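Local atomic coordinates of methylmalonyl-CoA carboxyltransferase 12S subunit (Propionibacterium freudenreichii, PDB entry 1ON3), a protein that catalyses transfer of the carboxyl group of methylmalonyl-CoA to the biotin of the 1.3S subunit, as the hexameric core of the transcarboxylase complex. Residues E[201-204]-E[205-209]; E[192-195]-E[196-200]; E[109-113]-E[114-118]; E[73-77]-E[78-82]. One frame throughout, in Å; residues are numbered along the deposited sequence.

Contact 1: residues E[201-204]-E[205-209]; sequences FITG and PQVIK. With DXX (methylmalonic acid), chain U.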
loop_
_atom_site.group_PDB
_atom_site.type_symbol
_atom_site.label_atom_id
_atom_site.label_comp_id
_atom_site.label_asym_id
_atom_site.label_seq_id
_atom_site.Cartn_x
_atom_site.Cartn_y
_atom_site.Cartn_z
ATOM N N PHE E 201 36.653 2.981 24.110
ATOM C CA PHE E 201 37.589 3.510 23.122
ATOM C C PHE E 201 37.783 2.528 21.975
ATOM O O PHE E 201 37.559 1.322 22.129
ATOM C CB PHE E 201 38.937 3.854 23.775
ATOM C CG PHE E 201 39.437 2.817 24.740
ATOM C CD1 PHE E 201 39.778 1.537 24.302
ATOM C CD2 PHE E 201 39.565 3.121 26.094
ATOM C CE1 PHE E 201 40.240 0.572 25.203
ATOM C CE2 PHE E 201 40.025 2.169 27.004
ATOM C CZ PHE E 201 40.363 0.891 26.560
ATOM N N ILE E 202 38.156 3.050 20.815
ATOM C CA ILE E 202 38.373 2.191 19.658
ATOM C C ILE E 202 39.773 1.601 19.787
ATOM O O ILE E 202 39.971 0.410 19.569
ATOM C CB ILE E 202 38.249 2.980 18.334
ATOM C CG1 ILE E 202 36.775 3.339 18.084
ATOM C CG2 ILE E 202 38.788 2.150 17.174
ATOM C CD1 ILE E 202 35.810 2.150 18.285
ATOM N N THR E 203 40.735 2.445 20.149
ATOM C CA THR E 203 42.113 1.997 20.335
ATOM C C THR E 203 42.554 2.287 21.773
ATOM O O THR E 203 42.370 3.398 22.281
ATOM C CB THR E 203 43.060 2.699 19.350
ATOM O OG1 THR E 203 42.549 2.549 18.020
ATOM C CG2 THR E 203 44.457 2.080 19.413
ATOM N N GLY E 204 43.140 1.283 22.420
ATOM C CA GLY E 204 43.581 1.441 23.793
ATOM C C GLY E 204 44.768 2.368 23.968
ATOM O O GLY E 204 45.468 2.664 23.002
ATOM N N PRO E 205 45.014 2.849 25.200
ATOM C CA PRO E 205 46.128 3.750 25.506
ATOM C C PRO E 205 47.478 3.113 25.188
ATOM O O PRO E 205 48.361 3.762 24.629
ATOM C CB PRO E 205 45.965 4.015 27.001
ATOM C CG PRO E 205 44.495 3.842 27.228
ATOM C CD PRO E 205 44.184 2.621 26.396
ATOM N N GLN E 206 47.637 1.843 25.550
ATOM C CA GLN E 206 48.892 1.151 25.290
ATOM C C GLN E 206 49.184 1.186 23.796
ATOM O O GLN E 206 50.249 1.628 23.376
ATOM C CB GLN E 206 48.827 -0.307 25.770
ATOM C CG GLN E 206 48.718 -0.499 27.286
ATOM C CD GLN E 206 47.436 0.075 27.870
ATOM O OE1 GLN E 206 46.344 -0.145 27.338
ATOM N NE2 GLN E 206 47.562 0.804 28.975
ATOM N N VAL E 207 48.226 0.730 22.995
ATOM C CA VAL E 207 48.403 0.714 21.553
ATOM C C VAL E 207 48.690 2.113 21.016
ATOM O O VAL E 207 49.551 2.283 20.152
ATOM C CB VAL E 207 47.168 0.118 20.844
ATOM C CG1 VAL E 207 47.349 0.174 19.338
ATOM C CG2 VAL E 207 46.955 -1.317 21.297
ATOM N N ILE E 208 47.979 3.116 21.528
ATOM C CA ILE E 208 48.193 4.492 21.080
ATOM C C ILE E 208 49.629 4.928 21.352
ATOM O O ILE E 208 50.254 5.598 20.530
ATOM C CB ILE E 208 47.225 5.478 21.789
ATOM C CG1 ILE E 208 45.804 5.279 21.246
ATOM C CG2 ILE E 208 47.687 6.909 21.577
ATOM C CD1 ILE E 208 44.751 6.170 21.895
ATOM N N LYS E 209 50.144 4.554 22.519
ATOM C CA LYS E 209 51.514 4.907 22.880
ATOM C C LYS E 209 52.465 4.183 21.932
ATOM O O LYS E 209 53.379 4.787 21.376
ATOM C CB LYS E 209 51.807 4.498 24.328
ATOM C CG LYS E 209 53.197 4.882 24.810
ATOM C CD LYS E 209 53.405 6.389 24.735
ATOM C CE LYS E 209 54.807 6.803 25.178
ATOM N NZ LYS E 209 55.085 6.418 26.589
HETATM C C1 DXX U . 43.288 -2.934 19.006
HETATM O O1 DXX U . 43.631 -4.205 19.087
HETATM C CA DXX U . 42.376 -2.557 19.723
HETATM C CB DXX U . 41.236 -2.612 18.917
HETATM C C DXX U . 42.328 -2.118 21.089
HETATM O O DXX U . 43.314 -1.408 21.379
HETATM O O2 DXX U . 41.413 -2.397 21.887
#

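Contact 2: residues E[192-195]-E[196-200]; sequences IIMT and KKAHM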
loop_
_atom_site.group_PDB
_atom_site.type_symbol
_atom_site.label_atom_id
_atom_site.label_comp_id
_atom_site.label_asym_id
_atom_site.label_seq_id
_atom_site.Cartn_x
_atom_site.Cartn_y
_atom_site.Cartn_z
ATOM N N ILE E 192 23.512 6.614 25.030
ATOM C CA ILE E 192 24.543 5.933 25.806
ATOM C C ILE E 192 24.644 6.547 27.200
ATOM O O ILE E 192 24.863 7.754 27.324
ATOM C CB ILE E 192 25.942 6.047 25.165
ATOM C CG1 ILE E 192 25.956 5.360 23.797
ATOM C CG2 ILE E 192 26.979 5.403 26.099
ATOM C CD1 ILE E 192 27.276 5.564 23.031
ATOM N N ILE E 193 24.458 5.718 28.234
ATOM C CA ILE E 193 24.591 6.140 29.630
ATOM C C ILE E 193 25.880 5.461 30.056
ATOM O O ILE E 193 25.994 4.246 29.941
ATOM C CB ILE E 193 23.462 5.598 30.532
ATOM C CG1 ILE E 193 22.116 6.175 30.089
ATOM C CG2 ILE E 193 23.717 5.995 31.979
ATOM C CD1 ILE E 193 20.936 5.360 30.608
ATOM N N MET E 194 26.838 6.241 30.539
ATOM C CA MET E 194 28.137 5.716 30.934
ATOM C C MET E 194 28.442 6.029 32.397
ATOM O O MET E 194 28.343 7.183 32.811
ATOM C CB MET E 194 29.192 6.351 30.026
ATOM C CG MET E 194 30.466 5.601 29.891
ATOM S SD MET E 194 31.501 6.278 28.570
ATOM C CE MET E 194 33.066 5.574 29.128
ATOM N N THR E 195 28.821 5.016 33.183
ATOM C CA THR E 195 29.136 5.252 34.593
ATOM C C THR E 195 30.581 5.724 34.731
ATOM O O THR E 195 31.372 5.612 33.787
ATOM C CB THR E 195 28.996 3.984 35.445
ATOM O OG1 THR E 195 30.077 3.095 35.139
ATOM C CG2 THR E 195 27.664 3.297 35.177
ATOM N N LYS E 196 30.930 6.242 35.908
ATOM C CA LYS E 196 32.292 6.725 36.122
ATOM C C LYS E 196 33.302 5.592 36.322
ATOM O O LYS E 196 34.501 5.829 36.461
ATOM C CB LYS E 196 32.324 7.726 37.287
ATOM C CG LYS E 196 31.713 9.053 36.869
ATOM C CD LYS E 196 31.821 10.139 37.917
ATOM C CE LYS E 196 31.343 11.467 37.319
ATOM N NZ LYS E 196 31.418 12.600 38.276
ATOM N N LYS E 197 32.819 4.356 36.302
ATOM C CA LYS E 197 33.712 3.213 36.440
ATOM C C LYS E 197 33.982 2.626 35.055
ATOM O O LYS E 197 34.845 1.772 34.887
ATOM C CB LYS E 197 33.079 2.147 37.338
ATOM C CG LYS E 197 32.983 2.539 38.806
ATOM C CD LYS E 197 34.368 2.751 39.412
ATOM C CE LYS E 197 34.278 2.940 40.922
ATOM N NZ LYS E 197 33.342 4.052 41.278
ATOM N N ALA E 198 33.246 3.105 34.061
ATOM C CA ALA E 198 33.386 2.598 32.698
ATOM C C ALA E 198 34.436 3.295 31.850
ATOM O O ALA E 198 34.873 4.399 32.157
ATOM C CB ALA E 198 32.029 2.658 31.977
ATOM N N HIS E 199 34.851 2.612 30.787
ATOM C CA HIS E 199 35.804 3.153 29.828
ATOM C C HIS E 199 35.420 2.620 28.455
ATOM O O HIS E 199 34.965 1.481 28.314
ATOM C CB HIS E 199 37.247 2.776 30.190
ATOM C CG HIS E 199 37.702 3.360 31.492
ATOM N ND1 HIS E 199 37.509 2.722 32.699
ATOM C CD2 HIS E 199 38.250 4.564 31.786
ATOM C CE1 HIS E 199 37.914 3.510 33.682
ATOM N NE2 HIS E 199 38.367 4.635 33.154
ATOM N N MET E 200 35.587 3.455 27.443
ATOM C CA MET E 200 35.230 3.087 26.084
ATOM C C MET E 200 36.225 3.730 25.121
ATOM O O MET E 200 36.612 4.878 25.302
ATOM C CB MET E 200 33.805 3.593 25.804
ATOM C CG MET E 200 33.276 3.356 24.412
ATOM S SD MET E 200 31.461 3.562 24.382
ATOM C CE MET E 200 31.293 5.365 24.429
HETATM O O HOH W 1 34.355 6.698 33.384
#

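Contact 3: residues E[109-113]-E[114-118]; sequences GSAGE and TQSTK. With MCA (methylmalonyl-coenzyme A), chain T.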
loop_
_atom_site.group_PDB
_atom_site.type_symbol
_atom_site.label_atom_id
_atom_site.label_comp_id
_atom_site.label_asym_id
_atom_site.label_seq_id
_atom_site.Cartn_x
_atom_site.Cartn_y
_atom_site.Cartn_z
ATOM N N GLY E 109 33.979 -10.734 30.164
ATOM C CA GLY E 109 32.822 -10.305 29.397
ATOM C C GLY E 109 33.089 -10.272 27.897
ATOM O O GLY E 109 32.272 -9.747 27.133
ATOM N N SER E 110 34.228 -10.827 27.475
ATOM C CA SER E 110 34.595 -10.863 26.060
ATOM C C SER E 110 33.442 -11.430 25.256
ATOM O O SER E 110 32.807 -12.400 25.664
ATOM C CB SER E 110 35.842 -11.717 25.838
ATOM O OG SER E 110 35.641 -13.043 26.295
ATOM N N ALA E 111 33.196 -10.820 24.101
ATOM C CA ALA E 111 32.087 -11.190 23.241
ATOM C C ALA E 111 32.264 -12.452 22.419
ATOM O O ALA E 111 32.812 -12.411 21.320
ATOM C CB ALA E 111 31.752 -10.029 22.327
ATOM N N GLY E 112 31.789 -13.574 22.955
ATOM C CA GLY E 112 31.877 -14.812 22.211
ATOM C C GLY E 112 30.901 -14.752 21.046
ATOM O O GLY E 112 29.984 -13.935 21.027
ATOM N N GLU E 113 31.102 -15.612 20.061
ATOM C CA GLU E 113 30.221 -15.671 18.912
ATOM C C GLU E 113 28.793 -15.986 19.382
ATOM O O GLU E 113 27.830 -15.368 18.935
ATOM C CB GLU E 113 30.750 -16.745 17.955
ATOM C CG GLU E 113 29.720 -17.481 17.142
ATOM C CD GLU E 113 30.322 -18.685 16.422
ATOM O OE1 GLU E 113 30.711 -18.546 15.243
ATOM O OE2 GLU E 113 30.416 -19.765 17.052
ATOM N N THR E 114 28.659 -16.941 20.291
ATOM C CA THR E 114 27.343 -17.314 20.789
ATOM C C THR E 114 26.751 -16.206 21.648
ATOM O O THR E 114 25.537 -15.992 21.622
ATOM C CB THR E 114 27.389 -18.635 21.588
ATOM O OG1 THR E 114 27.643 -19.722 20.687
ATOM C CG2 THR E 114 26.064 -18.882 22.297
ATOM N N GLN E 115 27.604 -15.508 22.404
ATOM C CA GLN E 115 27.148 -14.390 23.231
ATOM C C GLN E 115 26.495 -13.348 22.316
ATOM O O GLN E 115 25.399 -12.853 22.594
ATOM C CB GLN E 115 28.322 -13.729 23.974
ATOM C CG GLN E 115 27.873 -12.663 24.975
ATOM C CD GLN E 115 28.997 -11.749 25.422
ATOM O OE1 GLN E 115 29.099 -10.591 24.980
ATOM N NE2 GLN E 115 29.858 -12.263 26.291
ATOM N N SER E 116 27.160 -13.027 21.214
ATOM C CA SER E 116 26.612 -12.043 20.282
ATOM C C SER E 116 25.345 -12.544 19.608
ATOM O O SER E 116 24.450 -11.757 19.302
ATOM C CB SER E 116 27.645 -11.662 19.220
ATOM O OG SER E 116 28.666 -10.841 19.780
ATOM N N THR E 117 25.265 -13.843 19.359
ATOM C CA THR E 117 24.068 -14.395 18.738
ATOM C C THR E 117 22.893 -14.259 19.703
ATOM O O THR E 117 21.782 -13.944 19.280
ATOM C CB THR E 117 24.272 -15.871 18.361
ATOM O OG1 THR E 117 25.283 -15.947 17.351
ATOM C CG2 THR E 117 22.982 -16.477 17.829
ATOM N N LYS E 118 23.148 -14.480 20.995
ATOM C CA LYS E 118 22.112 -14.368 22.028
ATOM C C LYS E 118 21.570 -12.934 22.068
ATOM O O LYS E 118 20.354 -12.689 22.175
ATOM C CB LYS E 118 22.687 -14.720 23.414
ATOM C CG LYS E 118 22.795 -16.226 23.720
ATOM C CD LYS E 118 23.323 -16.503 25.130
ATOM C CE LYS E 118 22.397 -15.964 26.201
ATOM N NZ LYS E 118 22.872 -16.319 27.572
HETATM C C8 MCA T . 39.646 -9.464 28.411
HETATM N N9 MCA T . 39.819 -10.845 28.551
HETATM C C4 MCA T . 39.673 -11.342 27.267
HETATM C C5 MCA T . 39.419 -10.214 26.451
HETATM N N7 MCA T . 39.409 -9.047 27.193
HETATM N N3 MCA T . 39.749 -12.667 26.839
HETATM C C2 MCA T . 39.549 -12.791 25.480
HETATM N N1 MCA T . 39.295 -11.772 24.593
HETATM C C6 MCA T . 39.220 -10.456 25.046
HETATM N N6 MCA T . 38.966 -9.498 24.149
HETATM C "C1'" MCA T . 40.070 -11.627 29.637
HETATM C "C2'" MCA T . 41.491 -11.351 30.137
HETATM O "O2'" MCA T . 42.432 -12.128 29.450
HETATM C "C3'" MCA T . 41.347 -11.628 31.613
HETATM O "O3'" MCA T . 41.573 -13.005 31.859
HETATM C "C4'" MCA T . 39.915 -11.201 31.986
HETATM O "O4'" MCA T . 39.188 -11.258 30.699
HETATM C "C5'" MCA T . 39.694 -9.729 32.519
HETATM O "O5'" MCA T . 40.765 -9.176 32.510
HETATM P P1 MCA T . 41.774 -8.432 33.106
HETATM O O11 MCA T . 42.873 -8.221 32.317
HETATM O O12 MCA T . 41.884 -9.272 34.139
HETATM O O6 MCA T . 41.352 -6.896 33.485
HETATM P P2 MCA T . 41.131 -5.599 33.692
HETATM O O21 MCA T . 42.430 -5.557 34.174
HETATM O O22 MCA T . 39.962 -5.154 34.339
HETATM O O7 MCA T . 41.202 -4.976 32.217
HETATM C CPB MCA T . 40.477 -5.285 31.310
HETATM C CPA MCA T . 40.521 -4.781 29.879
HETATM C CP7 MCA T . 41.638 -5.747 29.424
HETATM C CP9 MCA T . 40.724 -3.250 29.776
HETATM C CP8 MCA T . 39.155 -5.115 29.228
HETATM O OP3 MCA T . 41.353 -6.949 29.555
HETATM C CP6 MCA T . 42.125 -5.743 28.090
HETATM O OP2 MCA T . 42.554 -4.628 27.616
HETATM N NP2 MCA T . 42.091 -6.982 27.287
HETATM C CP5 MCA T . 41.924 -6.761 25.889
HETATM C CP4 MCA T . 41.357 -5.889 24.908
HETATM C CP3 MCA T . 41.272 -6.139 23.479
HETATM O OP1 MCA T . 42.533 -6.439 23.076
HETATM N NP1 MCA T . 40.226 -6.126 22.449
HETATM C CP2 MCA T . 40.751 -6.484 21.161
HETATM C CP1 MCA T . 39.598 -6.609 20.259
HETATM P P3 MCA T . 41.756 -14.068 33.103
HETATM O O31 MCA T . 43.053 -13.391 33.428
HETATM O O32 MCA T . 41.956 -15.432 32.510
HETATM O O33 MCA T . 40.816 -14.011 34.280
HETATM S S MCA T . 39.896 -6.986 18.804
HETATM C CS1 MCA T . 38.268 -6.840 18.731
HETATM O OS1 MCA T . 37.358 -6.560 19.562
HETATM C CS2 MCA T . 37.940 -5.994 17.659
HETATM C CS3 MCA T . 37.167 -6.500 16.710
HETATM C CS4 MCA T . 38.159 -4.500 17.279
HETATM O OS4 MCA T . 38.159 -4.120 16.107
HETATM O OS5 MCA T . 38.336 -3.748 18.228
HETATM O O HOH W 2 30.980 -12.010 19.001
HETATM O O HOH W 3 30.068 -20.264 19.884
HETATM O O HOH W 4 27.304 -14.533 16.285
#

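Contact 4: residues E[73-77]-E[78-82]; sequences FGMDK and AVVPA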
loop_
_atom_site.group_PDB
_atom_site.type_symbol
_atom_site.label_atom_id
_atom_site.label_comp_id
_atom_site.label_asym_id
_atom_site.label_seq_id
_atom_site.Cartn_x
_atom_site.Cartn_y
_atom_site.Cartn_z
ATOM N N PHE E 73 41.997 -22.794 20.809
ATOM C CA PHE E 73 42.720 -22.156 21.899
ATOM C C PHE E 73 42.084 -22.279 23.285
ATOM O O PHE E 73 41.896 -21.288 23.995
ATOM C CB PHE E 73 42.978 -20.690 21.533
ATOM C CG PHE E 73 43.746 -20.523 20.240
ATOM C CD1 PHE E 73 45.060 -20.976 20.135
ATOM C CD2 PHE E 73 43.141 -19.972 19.115
ATOM C CE1 PHE E 73 45.760 -20.883 18.930
ATOM C CE2 PHE E 73 43.830 -19.875 17.903
ATOM C CZ PHE E 73 45.143 -20.333 17.809
ATOM N N GLY E 74 41.748 -23.511 23.652
ATOM C CA GLY E 74 41.185 -23.779 24.960
ATOM C C GLY E 74 39.689 -23.624 25.117
ATOM O O GLY E 74 39.151 -23.917 26.182
ATOM N N MET E 75 38.998 -23.180 24.073
ATOM C CA MET E 75 37.563 -23.007 24.198
ATOM C C MET E 75 36.844 -24.337 24.346
ATOM O O MET E 75 35.744 -24.399 24.901
ATOM C CB MET E 75 37.019 -22.222 23.004
ATOM C CG MET E 75 37.504 -20.779 22.962
ATOM S SD MET E 75 37.195 -19.847 24.483
ATOM C CE MET E 75 35.379 -20.007 24.624
ATOM N N ASP E 76 37.477 -25.412 23.877
ATOM C CA ASP E 76 36.878 -26.744 23.955
ATOM C C ASP E 76 36.715 -27.232 25.387
ATOM O O ASP E 76 35.819 -28.026 25.683
ATOM C CB ASP E 76 37.712 -27.755 23.160
ATOM C CG ASP E 76 39.167 -27.813 23.606
ATOM O OD1 ASP E 76 39.847 -28.789 23.226
ATOM O OD2 ASP E 76 39.640 -26.896 24.318
ATOM N N LYS E 77 37.569 -26.749 26.276
ATOM C CA LYS E 77 37.516 -27.145 27.678
ATOM C C LYS E 77 36.921 -26.049 28.561
ATOM O O LYS E 77 36.562 -26.297 29.710
ATOM C CB LYS E 77 38.931 -27.484 28.167
ATOM C CG LYS E 77 39.945 -26.344 27.974
ATOM C CD LYS E 77 39.656 -25.154 28.906
ATOM C CE LYS E 77 40.481 -23.922 28.568
ATOM N NZ LYS E 77 40.048 -22.740 29.373
ATOM N N ALA E 78 36.821 -24.835 28.027
ATOM C CA ALA E 78 36.307 -23.723 28.810
ATOM C C ALA E 78 34.836 -23.825 29.192
ATOM O O ALA E 78 33.995 -24.251 28.396
ATOM C CB ALA E 78 36.565 -22.409 28.075
ATOM N N VAL E 79 34.552 -23.452 30.437
ATOM C CA VAL E 79 33.194 -23.425 30.981
ATOM C C VAL E 79 32.889 -21.927 31.014
ATOM O O VAL E 79 33.518 -21.175 31.762
ATOM C CB VAL E 79 33.138 -23.987 32.418
ATOM C CG1 VAL E 79 31.764 -23.731 33.021
ATOM C CG2 VAL E 79 33.424 -25.491 32.405
ATOM N N VAL E 80 31.934 -21.498 30.197
ATOM C CA VAL E 80 31.589 -20.079 30.088
ATOM C C VAL E 80 30.084 -19.896 30.266
ATOM O O VAL E 80 29.344 -19.807 29.285
ATOM C CB VAL E 80 32.013 -19.561 28.688
ATOM C CG1 VAL E 80 31.998 -18.052 28.637
ATOM C CG2 VAL E 80 33.395 -20.094 28.337
ATOM N N PRO E 81 29.614 -19.815 31.524
ATOM C CA PRO E 81 28.188 -19.648 31.845
ATOM C C PRO E 81 27.451 -18.589 31.003
ATOM O O PRO E 81 27.856 -17.424 30.974
ATOM C CB PRO E 81 28.211 -19.282 33.329
ATOM C CG PRO E 81 29.433 -20.012 33.841
ATOM C CD PRO E 81 30.445 -19.762 32.745
ATOM N N ALA E 82 26.370 -19.007 30.339
ATOM C CA ALA E 82 25.542 -18.129 29.502
ATOM C C ALA E 82 26.337 -17.442 28.395
ATOM O O ALA E 82 25.838 -16.524 27.725
ATOM C CB ALA E 82 24.860 -17.071 30.382
#

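Contact 1: residues E[201-204]-E[205-209]
Thr203 and Val207 meet at about a right angle, methyl against methyl. Thr203 CG2 lies 3.5 Å from Val207 CG1, tighter than usual for two carbons. The threonine methyl is placed there by its first torsion, with CG2 anti to the backbone N and OG1 beside that N (chi1 -52°). Phe201 and Pro205 also cross nearly at a right angle. Pro205 CD sits over one face of the Phe201 ring, offset toward the rim, with CZ its nearest ring atom at 4.2 Å. Ile208 runs back along the turn. Ile208 CG1 passes 3.2 Å from Gly204 O. Ile208 CD1 reaches Thr203 O at 3.7 Å. Thr203 O is buried and has no polar partner in the model. An alanine in place of Ile208 would probably leave a gap beside Thr203 CG2 and Thr203 O, and take away packing on Leu221 of helix 218-222. Gly204 is the N-cap residue. Ile208 N donates to Gly204 O at 2.9 Å. Gly204 N donates to carboxylate O of methylmalonic acid at 2.9 Å, and Val207 CG2 touches the same oxygen at 3.6 Å. Glu380 and Pro375 of a second subunit pack on Phe201 and Thr203. The N-capped start of helix 205-212 thus helps form the methylmalonic acid pocket, in a carboxyltransferase domain of crotonase-like fold.

Contact 2: residues E[192-195]-E[196-200]
Met194 lays its extended side chain over the inner side of the turn, against Ala198 and Met200. Met194 CG is 3.9 Å from Ala198 CB. This CG stands anti to the backbone N (chi1 -157°) and the chain stays extended beyond it. That carries Met194 CE to 3.7 Å from Met200 N. Ile192 CD1 meets Met200 CE at 4.3 Å. Residues Thr195 to Ala198 form a type I beta turn. Ala198 N donates to Thr195 O at 3.1 Å. Thr195 OG1, set between the backbone N and carbonyl carbon (chi1 72°), accepts a hydrogen bond from Lys197 N at 3.2 Å, an ST turn within the type I turn. A valine in place of Thr195 would probably leave Lys197 N without this acceptor and the turn less firmly held. A water, with more acceptors nearby than protons, bridges Thr195 O and Ala198 O, 2.7 Å from the latter. Lys196 makes a salt bridge with Glu239, and His199 NE2 is hydrogen-bonded to Asp219. The bend links strand 191-195 to short strand 199-201. Apolar groups of Ile192, Met194, Ala198 and Met200 pack between the arms, also against Ile174 and Ile234, while backbone and hydroxyl bonds take polar atoms of the bend.

Contact 3: residues E[109-113]-E[114-118]
Gln115 reaches back from the first turn of helix 113-129 to the loop at its N-terminus, where Gly112 is the N-cap. The loop before the helix borders the CoA pocket, in a domain of crotonase-like fold. Gln115 CB rests 3.4 Å from Gly112 O. Its CG is anti to the backbone N (chi1 -173°) and the chain runs on extended, which carries the amide along the loop. Gln115 CD comes to 3.8 Å from Ala111 CA. OE1 touches that same CA and Ala111 CB. Gln115 NE2 lies 3.0 Å from Ser110 O. The buried amide is satisfied at both its atoms, since OE1 accepts from Gln102 and NE2 donates to Asp83 O. The helix opens with Ser116 N bonded to Gly112 O and Thr117 N to Glu113 O. Glu113 extends outward to a salt bridge with Arg69 of a third subunit. A water joins Glu113 OE2 to Thr114 OG1, and another joins Glu113 O to Thr117 OG1. Ser110 turns to the ligand, its OG bonded to Met107 O and Arg143. On the adenine of methylmalonyl-CoA, Ser110 CB touches N1 at 3.7 Å. A further water spans Ala111 O, at 3.0 Å, and Ser116 OG, at 2.7 Å.

Contact 4: residues E[73-77]-E[78-82]
Met75 curls back so that its methyl reaches the residues after the turn. Its first torsion is near -60° (chi1 -67°), and so are the other two. This folds the chain over and brings Met75 CE to 4.4 Å from Ala78 CB. Met75 CE also lies 4.2 Å from Val80 CG2. These are loose apolar contacts. Val80 and Met75 also share Arg143 as a neighbour. Lys77 is folded too. Its CG lies between the backbone N and the carbonyl carbon (chi1 56°), and a second bend follows at chi2. Past the chi2 bend the chain is extended and runs alongside Ala78, though the placing of its outer part is doubtful. The backbone makes a tight turn here. Ala78 N gives a weak bond to Met75 O at 3.3 Å. Met75 O also accepts a hydrogen bond from His68. Gly74 has positive phi, at backbone angles that call for glycine. At the start of the segment, the Phe73 ring meets Phe449 and Tyr470 of a second subunit. The polar hold across the turn is thus weak. The shape of this loop probably depends as much on the glycine, and on the Met75 methyl against Ala78 and Val80, as on hydrogen bonds.

In the fold
Contacts 4, 3, 2 and 1 follow one another along the N-terminal half of the chain. Contacts 3 and 4 lie closest, with centres about 12 Å apart. They touch where Lys118 NZ lies 3.0 Å from Ala82 O, a probable hydrogen bond. Contact 2 leads directly into contact 1, with centres about 17 Å apart, through strand 199-201. Contact 3 borders the adenine of methylmalonyl-CoA, and its Ser110 side chain is about 12 Å from methylmalonic acid. Contact 1 binds methylmalonic acid, and its Phe201 side chain is about 5 Å from methylmalonyl-CoA. The Met75 side chain of contact 4 is about 8 Å from methylmalonyl-CoA.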